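Local coordinates for teichoic acid biosynthesis protein F (Staphylococcus epidermidis, PDB 3L7I), which belongs to the teichoic acid biosynthesis proteins and folds, in its modelled part, into two Rossmann-like domains of the GT-B type, at residues Y439-H444 with D480-P485; H444-K449 with R487-I492; R450-M455 with S495-D500. All blocks are in the same frame, centred on the assembly; numbering follows the deposited sequence.

Contact 1. Residues Y439-H444 with D480-P485; sequences YIQTWH and DYLISP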
loop_
_atom_site.group_PDB
_atom_site.type_symbol
_atom_site.label_atom_id
_atom_site.label_comp_id
_atom_site.label_asym_id
_atom_site.label_seq_id
_atom_site.Cartn_x
_atom_site.Cartn_y
_atom_site.Cartn_z
ATOM N N TYR A 439 14.541 -32.180 -13.148
ATOM C CA TYR A 439 13.541 -32.834 -12.307
ATOM C C TYR A 439 13.325 -34.279 -12.788
ATOM O O TYR A 439 12.744 -34.516 -13.866
ATOM C CB TYR A 439 12.239 -32.032 -12.335
ATOM C CG TYR A 439 11.104 -32.525 -11.440
ATOM C CD1 TYR A 439 11.147 -33.770 -10.810
ATOM C CD2 TYR A 439 9.946 -31.752 -11.280
ATOM C CE1 TYR A 439 10.092 -34.207 -10.024
ATOM C CE2 TYR A 439 8.880 -32.187 -10.489
ATOM C CZ TYR A 439 8.962 -33.409 -9.862
ATOM O OH TYR A 439 7.904 -33.818 -9.072
ATOM N N ILE A 440 13.805 -35.243 -12.000
ATOM C CA ILE A 440 13.649 -36.654 -12.344
ATOM C C ILE A 440 12.444 -37.265 -11.637
ATOM O O ILE A 440 12.386 -37.282 -10.412
ATOM C CB ILE A 440 14.929 -37.463 -12.016
ATOM C CG1 ILE A 440 16.100 -36.961 -12.856
ATOM C CG2 ILE A 440 14.735 -38.921 -12.318
ATOM C CD1 ILE A 440 17.346 -37.770 -12.659
ATOM N N GLN A 441 11.482 -37.744 -12.420
ATOM C CA GLN A 441 10.248 -38.332 -11.898
ATOM C C GLN A 441 10.279 -39.840 -12.043
ATOM O O GLN A 441 10.453 -40.372 -13.150
ATOM C CB GLN A 441 9.033 -37.798 -12.659
ATOM C CG GLN A 441 7.705 -38.348 -12.173
ATOM C CD GLN A 441 7.472 -38.132 -10.673
ATOM O OE1 GLN A 441 7.381 -39.090 -9.920
ATOM N NE2 GLN A 441 7.373 -36.878 -10.243
ATOM N N THR A 442 10.110 -40.546 -10.935
ATOM C CA THR A 442 10.253 -41.984 -10.989
ATOM C C THR A 442 8.886 -42.571 -11.105
ATOM O O THR A 442 8.722 -43.707 -11.545
ATOM C CB THR A 442 10.884 -42.483 -9.722
ATOM O OG1 THR A 442 9.973 -42.265 -8.638
ATOM C CG2 THR A 442 12.147 -41.703 -9.440
ATOM N N TRP A 443 7.901 -41.756 -10.724
ATOM C CA TRP A 443 6.535 -42.212 -10.407
ATOM C C TRP A 443 6.588 -43.444 -9.492
ATOM O O TRP A 443 7.649 -43.792 -8.983
ATOM C CB TRP A 443 5.682 -42.450 -11.669
ATOM C CG TRP A 443 4.203 -42.442 -11.389
ATOM C CD1 TRP A 443 3.338 -43.467 -11.561
ATOM C CD2 TRP A 443 3.434 -41.352 -10.861
ATOM N NE1 TRP A 443 2.075 -43.089 -11.180
ATOM C CE2 TRP A 443 2.108 -41.799 -10.741
ATOM C CE3 TRP A 443 3.744 -40.042 -10.473
ATOM C CZ2 TRP A 443 1.092 -40.991 -10.257
ATOM C CZ3 TRP A 443 2.725 -39.235 -9.990
ATOM C CH2 TRP A 443 1.415 -39.713 -9.893
ATOM N N HIS A 444 5.467 -44.100 -9.265
ATOM C CA HIS A 444 5.456 -45.159 -8.273
ATOM C C HIS A 444 4.615 -46.354 -8.707
ATOM O O HIS A 444 3.805 -46.859 -7.929
ATOM C CB HIS A 444 4.902 -44.613 -6.958
ATOM C CG HIS A 444 3.629 -43.861 -7.140
ATOM N ND1 HIS A 444 3.572 -42.489 -7.128
ATOM C CD2 HIS A 444 2.379 -44.291 -7.421
ATOM C CE1 HIS A 444 2.326 -42.098 -7.352
ATOM N NE2 HIS A 444 1.588 -43.171 -7.540
ATOM N N ASP A 480 11.568 -33.543 -16.345
ATOM C CA ASP A 480 12.563 -33.606 -17.396
ATOM C C ASP A 480 12.792 -35.064 -17.773
ATOM O O ASP A 480 12.977 -35.391 -18.942
ATOM C CB ASP A 480 13.863 -32.948 -16.913
ATOM C CG ASP A 480 13.698 -31.455 -16.614
ATOM O OD1 ASP A 480 13.145 -30.711 -17.456
ATOM O OD2 ASP A 480 14.132 -31.030 -15.528
ATOM N N TYR A 481 12.769 -35.935 -16.763
ATOM C CA TYR A 481 12.870 -37.379 -16.950
ATOM C C TYR A 481 11.713 -38.075 -16.231
ATOM O O TYR A 481 11.314 -37.657 -15.150
ATOM C CB TYR A 481 14.200 -37.885 -16.411
ATOM C CG TYR A 481 15.393 -37.469 -17.250
ATOM C CD1 TYR A 481 15.472 -37.796 -18.606
ATOM C CD2 TYR A 481 16.452 -36.762 -16.690
ATOM C CE1 TYR A 481 16.572 -37.428 -19.372
ATOM C CE2 TYR A 481 17.543 -36.394 -17.448
ATOM C CZ TYR A 481 17.602 -36.728 -18.785
ATOM O OH TYR A 481 18.700 -36.349 -19.525
ATOM N N LEU A 482 11.165 -39.115 -16.855
ATOM C CA LEU A 482 10.126 -39.946 -16.274
ATOM C C LEU A 482 10.495 -41.419 -16.443
ATOM O O LEU A 482 10.798 -41.882 -17.553
ATOM C CB LEU A 482 8.794 -39.681 -16.953
ATOM C CG LEU A 482 7.689 -40.614 -16.494
ATOM C CD1 LEU A 482 7.633 -40.602 -14.995
ATOM C CD2 LEU A 482 6.391 -40.172 -17.067
ATOM N N ILE A 483 10.468 -42.167 -15.344
ATOM C CA ILE A 483 10.867 -43.570 -15.391
ATOM C C ILE A 483 9.725 -44.449 -15.872
ATOM O O ILE A 483 8.558 -44.211 -15.526
ATOM C CB ILE A 483 11.355 -44.041 -14.034
ATOM C CG1 ILE A 483 12.674 -43.348 -13.689
ATOM C CG2 ILE A 483 11.543 -45.540 -14.023
ATOM C CD1 ILE A 483 13.438 -44.013 -12.571
ATOM N N SER A 484 10.044 -45.459 -16.674
ATOM C CA SER A 484 9.024 -46.419 -17.089
ATOM C C SER A 484 9.439 -47.864 -16.825
ATOM O O SER A 484 10.594 -48.245 -17.081
ATOM C CB SER A 484 8.673 -46.245 -18.566
ATOM O OG SER A 484 7.553 -47.038 -18.921
ATOM N N PRO A 485 8.496 -48.671 -16.309
ATOM C CA PRO A 485 8.665 -50.091 -15.979
ATOM C C PRO A 485 8.492 -51.026 -17.187
ATOM O O PRO A 485 9.048 -52.131 -17.179
ATOM C CB PRO A 485 7.544 -50.360 -14.964
ATOM C CG PRO A 485 6.977 -49.051 -14.622
ATOM C CD PRO A 485 7.232 -48.148 -15.786
#
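Tyr439 and Asp480 open the pairing of two parallel strands, 438-441 and 481-484, with a side-chain-to-backbone bond. Asp480 has CG anti to its carbonyl carbon (chi1 -63°), which sets the carboxylate beside its own backbone N, where OD2 meets Tyr439 N (2.7 Å, on the anti side). OD2 is also salt-bridged to Lys433. Tyr439 O in turn accepts from both Asp480 N and Tyr481 N, at 2.9 Å and 3.2 Å. Farther along, Gln441 N bonds to Tyr481 O and Ile483 N to Gln441 O. The Tyr439 ring leads away from Asp480, and its hydroxyl is hydrogen-bonded to Glu475.

The side chains alternate between the two faces of the sheet. On one, Ile440 CG1 sits 3.9 Å from Tyr481 CD2, at the edge of the ring and near its plane, where helix 706-721 covers this face with Ile710, Leu713 and Ile714. On the other, Gln441 CG runs alongside Leu482 CD1 (3.6 Å). A bend at chi2 (55°) then turns the Gln441 amide so that OE1 takes Trp443 N on a lone pair, while NE2 reaches Ala425 O. Thr442 CG2 and Ile483 CD1 lie side by side beyond the last bridge. Alternate residues thus bond across this pair, while the backbones of Ile440 and Leu482 turn to the flanking chain, and the Gln441 amide holds the turn by which the chain leaves the strand.

Contact 2. Residues H444-K449 with R487-I492; sequences HGTPLK and RYSTEI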
loop_
_atom_site.group_PDB
_atom_site.type_symbol
_atom_site.label_atom_id
_atom_site.label_comp_id
_atom_site.label_asym_id
_atom_site.label_seq_id
_atom_site.Cartn_x
_atom_site.Cartn_y
_atom_site.Cartn_z
ATOM N N HIS A 444 5.467 -44.100 -9.265
ATOM C CA HIS A 444 5.456 -45.159 -8.273
ATOM C C HIS A 444 4.615 -46.354 -8.707
ATOM O O HIS A 444 3.805 -46.859 -7.929
ATOM C CB HIS A 444 4.902 -44.613 -6.958
ATOM C CG HIS A 444 3.629 -43.861 -7.140
ATOM N ND1 HIS A 444 3.572 -42.489 -7.128
ATOM C CD2 HIS A 444 2.379 -44.291 -7.421
ATOM C CE1 HIS A 444 2.326 -42.098 -7.352
ATOM N NE2 HIS A 444 1.588 -43.171 -7.540
ATOM N N GLY A 445 4.770 -46.810 -9.938
ATOM C CA GLY A 445 4.137 -48.067 -10.288
ATOM C C GLY A 445 3.374 -48.175 -11.586
ATOM O O GLY A 445 2.787 -47.206 -12.055
ATOM N N THR A 446 3.389 -49.377 -12.154
ATOM C CA THR A 446 2.657 -49.673 -13.367
ATOM C C THR A 446 1.180 -49.450 -13.114
ATOM O O THR A 446 0.628 -50.018 -12.172
ATOM C CB THR A 446 2.845 -51.143 -13.812
ATOM O OG1 THR A 446 4.199 -51.368 -14.236
ATOM C CG2 THR A 446 1.910 -51.456 -14.959
ATOM N N PRO A 447 0.525 -48.623 -13.951
ATOM C CA PRO A 447 -0.869 -48.285 -13.650
ATOM C C PRO A 447 -1.786 -49.443 -13.990
ATOM O O PRO A 447 -1.570 -50.136 -14.980
ATOM C CB PRO A 447 -1.158 -47.099 -14.572
ATOM C CG PRO A 447 0.158 -46.657 -15.076
ATOM C CD PRO A 447 1.020 -47.881 -15.119
ATOM N N LEU A 448 -2.782 -49.659 -13.139
ATOM C CA LEU A 448 -3.882 -50.555 -13.442
ATOM C C LEU A 448 -5.125 -49.686 -13.582
ATOM O O LEU A 448 -5.943 -49.897 -14.474
ATOM C CB LEU A 448 -4.070 -51.568 -12.325
ATOM C CG LEU A 448 -5.407 -52.295 -12.312
ATOM C CD1 LEU A 448 -5.323 -53.498 -13.213
ATOM C CD2 LEU A 448 -5.792 -52.696 -10.899
ATOM N N LYS A 449 -5.249 -48.692 -12.713
ATOM C CA LYS A 449 -6.372 -47.770 -12.778
ATOM C C LYS A 449 -6.044 -46.540 -13.649
ATOM O O LYS A 449 -4.918 -46.037 -13.643
ATOM C CB LYS A 449 -6.782 -47.327 -11.356
ATOM C CG LYS A 449 -7.346 -48.446 -10.451
ATOM C CD LYS A 449 -7.134 -48.148 -8.949
ATOM C CE LYS A 449 -7.829 -49.167 -8.011
ATOM N NZ LYS A 449 -9.255 -48.768 -7.637
ATOM N N ARG A 487 6.705 -51.249 -21.685
ATOM C CA ARG A 487 6.171 -50.547 -22.844
ATOM C C ARG A 487 4.732 -50.124 -22.626
ATOM O O ARG A 487 4.323 -49.050 -23.046
ATOM C CB ARG A 487 6.282 -51.394 -24.103
ATOM C CG ARG A 487 5.990 -50.599 -25.353
ATOM C CD ARG A 487 6.964 -49.430 -25.501
ATOM N NE ARG A 487 7.873 -49.615 -26.636
ATOM C CZ ARG A 487 9.176 -49.887 -26.548
ATOM N NH1 ARG A 487 9.768 -50.005 -25.360
ATOM N NH2 ARG A 487 9.895 -50.035 -27.664
ATOM N N TYR A 488 3.975 -50.990 -21.965
ATOM C CA TYR A 488 2.596 -50.719 -21.562
ATOM C C TYR A 488 2.483 -49.469 -20.704
ATOM O O TYR A 488 1.602 -48.649 -20.907
ATOM C CB TYR A 488 2.078 -51.940 -20.823
ATOM C CG TYR A 488 0.900 -51.755 -19.898
ATOM C CD1 TYR A 488 -0.390 -52.026 -20.326
ATOM C CD2 TYR A 488 1.088 -51.388 -18.571
ATOM C CE1 TYR A 488 -1.462 -51.890 -19.474
ATOM C CE2 TYR A 488 0.024 -51.251 -17.712
ATOM C CZ TYR A 488 -1.246 -51.508 -18.166
ATOM O OH TYR A 488 -2.312 -51.377 -17.305
ATOM N N SER A 489 3.387 -49.312 -19.750
ATOM C CA SER A 489 3.427 -48.081 -18.973
ATOM C C SER A 489 3.846 -46.883 -19.823
ATOM O O SER A 489 3.241 -45.829 -19.734
ATOM C CB SER A 489 4.334 -48.229 -17.746
ATOM O OG SER A 489 3.640 -48.846 -16.677
ATOM N N THR A 490 4.880 -47.041 -20.640
ATOM C CA THR A 490 5.271 -45.979 -21.552
ATOM C C THR A 490 4.099 -45.506 -22.403
ATOM O O THR A 490 3.871 -44.316 -22.535
ATOM C CB THR A 490 6.386 -46.414 -22.519
ATOM O OG1 THR A 490 7.540 -46.844 -21.786
ATOM C CG2 THR A 490 6.766 -45.258 -23.443
ATOM N N GLU A 491 3.362 -46.438 -22.995
ATOM C CA GLU A 491 2.311 -46.069 -23.937
ATOM C C GLU A 491 1.208 -45.302 -23.212
ATOM O O GLU A 491 0.664 -44.328 -23.738
ATOM C CB GLU A 491 1.757 -47.311 -24.634
ATOM C CG GLU A 491 1.688 -47.178 -26.150
ATOM C CD GLU A 491 3.052 -47.349 -26.840
ATOM O OE1 GLU A 491 3.395 -48.499 -27.215
ATOM O OE2 GLU A 491 3.773 -46.336 -27.027
ATOM N N ILE A 492 0.903 -45.755 -21.997
ATOM C CA ILE A 492 -0.046 -45.110 -21.106
ATOM C C ILE A 492 0.474 -43.751 -20.664
ATOM O O ILE A 492 -0.293 -42.804 -20.557
ATOM C CB ILE A 492 -0.295 -45.960 -19.851
ATOM C CG1 ILE A 492 -1.089 -47.212 -20.197
ATOM C CG2 ILE A 492 -1.041 -45.177 -18.784
ATOM C CD1 ILE A 492 -1.110 -48.226 -19.080
#
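The first turns of helix 487-496, which follows strand 481-484 of the seven-stranded parallel sheet, pack through Tyr488, Ser489 and Ile492 against Thr446 and Pro447, in the loop that leaves strand 438-441. One hydrogen bond joins the two segments: Tyr488 OH donates to Pro447 O over 2.7 Å, approaching 20° from the carbonyl plane. The acceptor lies in the plane of the phenol ring, at its edge. CG of Tyr488 is anti to the backbone N (chi1 159°), and this swings the ring off the helix and across to the loop. Thr446 CG2 meets the same edge, 3.3 Å from Tyr488 CE2, with the two side chains roughly perpendicular. Thr446 OG1 is hydrogen-bonded to Asn486 ND2, just ahead of the helix.

Both segments follow the C-terminal ends of their strands, the side on which the two Rossmann-like domains of a GT-B fold face each other. Accordingly, residues of the second domain close in here: Phe628 against Thr446, Met627 and Phe628 against Leu448, and Tyr655 against Tyr488 and Ile492. A bound sulfate ion, probably from the crystallisation liquor, lies about 5 Å from the side chain of Leu448.

Ile492, one turn on, lays CD1 over one face of the Tyr488 ring, nearer its margin than its centre. Its CG2 touches Pro447 CG at 4.2 Å, the two side chains pointing opposite ways as they pass. Ser489, whose CB points toward the loop, brings OG beside Pro447 CD.

Contact 3. Residues R450-M455 with S495-D500; sequences RLANDM and SAFWMD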
loop_
_atom_site.group_PDB
_atom_site.type_symbol
_atom_site.label_atom_id
_atom_site.label_comp_id
_atom_site.label_asym_id
_atom_site.label_seq_id
_atom_site.Cartn_x
_atom_site.Cartn_y
_atom_site.Cartn_z
ATOM N N ARG A 450 -7.033 -46.051 -14.390
ATOM C CA ARG A 450 -6.853 -44.855 -15.208
ATOM C C ARG A 450 -6.554 -43.626 -14.355
ATOM O O ARG A 450 -7.197 -43.409 -13.329
ATOM C CB ARG A 450 -8.100 -44.590 -16.059
ATOM C CG ARG A 450 -8.489 -45.725 -16.978
ATOM C CD ARG A 450 -9.711 -45.358 -17.820
ATOM N NE ARG A 450 -9.356 -44.562 -18.998
ATOM C CZ ARG A 450 -9.032 -45.076 -20.186
ATOM N NH1 ARG A 450 -9.018 -46.402 -20.368
ATOM N NH2 ARG A 450 -8.724 -44.260 -21.192
ATOM N N LEU A 451 -5.593 -42.815 -14.794
ATOM C CA LEU A 451 -5.193 -41.604 -14.055
ATOM C C LEU A 451 -4.914 -40.391 -14.935
ATOM O O LEU A 451 -4.612 -40.528 -16.122
ATOM C CB LEU A 451 -3.949 -41.860 -13.184
ATOM C CG LEU A 451 -2.773 -42.686 -13.715
ATOM C CD1 LEU A 451 -2.747 -42.768 -15.225
ATOM C CD2 LEU A 451 -1.489 -42.116 -13.188
ATOM N N ALA A 452 -4.980 -39.208 -14.334
ATOM C CA ALA A 452 -4.597 -37.970 -15.011
ATOM C C ALA A 452 -5.475 -37.689 -16.248
ATOM O O ALA A 452 -6.695 -37.603 -16.130
ATOM C CB ALA A 452 -3.123 -37.999 -15.369
ATOM N N ASN A 453 -4.866 -37.535 -17.422
ATOM C CA ASN A 453 -5.623 -37.225 -18.631
ATOM C C ASN A 453 -6.770 -38.225 -18.899
ATOM O O ASN A 453 -7.814 -37.887 -19.485
ATOM C CB ASN A 453 -4.682 -37.205 -19.826
ATOM C CG ASN A 453 -5.123 -36.233 -20.889
ATOM O OD1 ASN A 453 -6.085 -35.485 -20.705
ATOM N ND2 ASN A 453 -4.410 -36.224 -22.010
ATOM N N ASP A 454 -6.567 -39.452 -18.435
ATOM C CA ASP A 454 -7.385 -40.577 -18.847
ATOM C C ASP A 454 -8.620 -40.768 -17.999
ATOM O O ASP A 454 -9.513 -41.510 -18.389
ATOM C CB ASP A 454 -6.551 -41.859 -18.876
ATOM C CG ASP A 454 -5.539 -41.862 -20.011
ATOM O OD1 ASP A 454 -5.556 -40.880 -20.790
ATOM O OD2 ASP A 454 -4.741 -42.832 -20.138
ATOM N N MET A 455 -8.692 -40.109 -16.850
ATOM C CA MET A 455 -9.902 -40.201 -16.050
ATOM C C MET A 455 -11.041 -39.518 -16.784
ATOM O O MET A 455 -10.826 -38.515 -17.472
ATOM C CB MET A 455 -9.699 -39.558 -14.698
ATOM C CG MET A 455 -8.661 -40.258 -13.877
ATOM S SD MET A 455 -8.741 -39.749 -12.160
ATOM C CE MET A 455 -7.335 -40.662 -11.503
ATOM N N SER A 495 0.175 -40.767 -23.034
ATOM C CA SER A 495 -1.175 -40.219 -23.082
ATOM C C SER A 495 -1.643 -39.592 -21.754
ATOM O O SER A 495 -2.148 -38.469 -21.727
ATOM C CB SER A 495 -2.156 -41.335 -23.491
ATOM O OG SER A 495 -3.497 -41.063 -23.083
ATOM N N ALA A 496 -1.478 -40.339 -20.664
ATOM C CA ALA A 496 -2.047 -39.993 -19.360
ATOM C C ALA A 496 -1.334 -38.831 -18.680
ATOM O O ALA A 496 -1.913 -38.148 -17.824
ATOM C CB ALA A 496 -2.052 -41.212 -18.440
ATOM N N PHE A 497 -0.078 -38.615 -19.059
ATOM C CA PHE A 497 0.727 -37.573 -18.447
ATOM C C PHE A 497 1.176 -36.504 -19.433
ATOM O O PHE A 497 2.008 -35.669 -19.091
ATOM C CB PHE A 497 1.972 -38.179 -17.797
ATOM C CG PHE A 497 1.700 -38.936 -16.531
ATOM C CD1 PHE A 497 2.512 -40.013 -16.166
ATOM C CD2 PHE A 497 0.647 -38.575 -15.704
ATOM C CE1 PHE A 497 2.269 -40.719 -14.982
ATOM C CE2 PHE A 497 0.396 -39.266 -14.533
ATOM C CZ PHE A 497 1.200 -40.336 -14.165
ATOM N N TRP A 498 0.638 -36.527 -20.649
ATOM C CA TRP A 498 1.064 -35.583 -21.673
ATOM C C TRP A 498 2.593 -35.600 -21.775
ATOM O O TRP A 498 3.236 -34.560 -21.581
ATOM C CB TRP A 498 0.623 -34.146 -21.317
ATOM C CG TRP A 498 -0.848 -33.918 -20.966
ATOM C CD1 TRP A 498 -1.869 -33.613 -21.834
ATOM C CD2 TRP A 498 -1.438 -33.944 -19.658
ATOM N NE1 TRP A 498 -3.049 -33.478 -21.150
ATOM C CE2 TRP A 498 -2.816 -33.668 -19.815
ATOM C CE3 TRP A 498 -0.938 -34.188 -18.372
ATOM C CZ2 TRP A 498 -3.698 -33.626 -18.742
ATOM C CZ3 TRP A 498 -1.817 -34.140 -17.296
ATOM C CH2 TRP A 498 -3.184 -33.854 -17.490
ATOM N N MET A 499 3.189 -36.757 -22.042
ATOM C CA MET A 499 4.653 -36.850 -22.067
ATOM C C MET A 499 5.185 -37.151 -23.463
ATOM O O MET A 499 4.494 -37.756 -24.275
ATOM C CB MET A 499 5.139 -37.935 -21.102
ATOM C CG MET A 499 5.002 -37.581 -19.643
ATOM S SD MET A 499 6.387 -36.574 -19.092
ATOM C CE MET A 499 7.663 -37.291 -20.101
ATOM N N ASP A 500 6.413 -36.732 -23.747
ATOM C CA ASP A 500 7.069 -37.156 -24.975
ATOM C C ASP A 500 7.779 -38.462 -24.675
ATOM O O ASP A 500 8.261 -38.648 -23.567
ATOM C CB ASP A 500 8.102 -36.124 -25.434
ATOM C CG ASP A 500 7.525 -34.724 -25.570
ATOM O OD1 ASP A 500 6.468 -34.561 -26.226
ATOM O OD2 ASP A 500 8.149 -33.781 -25.030
#
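Asn453 receives the end of helix 487-496 with both its backbone and its amide. Its ND2 donates to Ser495 O at 3.2 Å (162° at the hydrogen), with the acceptor in the amide plane. Its backbone N points almost straight at Ala496 O, 3.0 Å away, although the position of that oxygen is less certain. Ser495 O thus finds a donor in the facing loop, and Ala496 O probably does too. A third polar link is weak: Ser495 OG, placed anti to the backbone N (chi1 158°), donates to Asp454 OD1 over 3.1 Å. The firmer partner of the Asp454 carboxylate is Tyr655, whose hydroxyl bonds to OD2.

Within the loop, Asp454 O accepts from Arg450 NE; it lies in the guanidinium plane, while the nitrogen stands above the carbonyl plane. Asp454 N bonds to Leu451 O, three residues back, in the short 3-10 turn at 453-454. Asn453 ND2 and Trp498 NE1, only 3.2 Å apart, are both donors and do not bond. The amide instead crosses the indole obliquely, the planes 34° apart, and Asn453 CB makes a CH-pi contact over the six-membered ring, 4.2 Å from its centroid.

The rest of the contact is apolar. Leu451 splits its two methyls, CD1 touching Ala496 CB at 3.6 Å and CD2 touching Phe497 CZ at 3.4 Å, while Ala452 CB meets the same ring near CD2. Phe497 carries this apolar patch toward the sheet: its ring packs on Leu482 of strand 481-484 and edge-to-face on Trp443 and Trp479. Helix 465-476 supplies Phe472 against both Ala452 and Trp498, Asn473 and Thr476 against Trp498, and Thr476 OG1 as the hydrogen-bond partner of Phe497 O.

In the fold
One continuous run, 439-455, supplies the first segments of all three contacts, and 480-500 supplies the second in the same order, so the pairings cross along the chain. Contact 1 pairs the two strands of a beta-alpha-beta unit whose helix is 465-476, within the seven-stranded parallel sheet. Contacts 2 and 3 place the loop leaving strand 438-441 against the beginning and end of helix 487-496. Their centres lie about 10 Å apart, and about 12 Å and 14 Å from contact 1. Ser484 OG meets Thr490 OG1, tying contact 1 to contact 2. Contact 2 meets helix 626-630 of the second domain, while contact 3 turns back toward the sheet and helix 465-476.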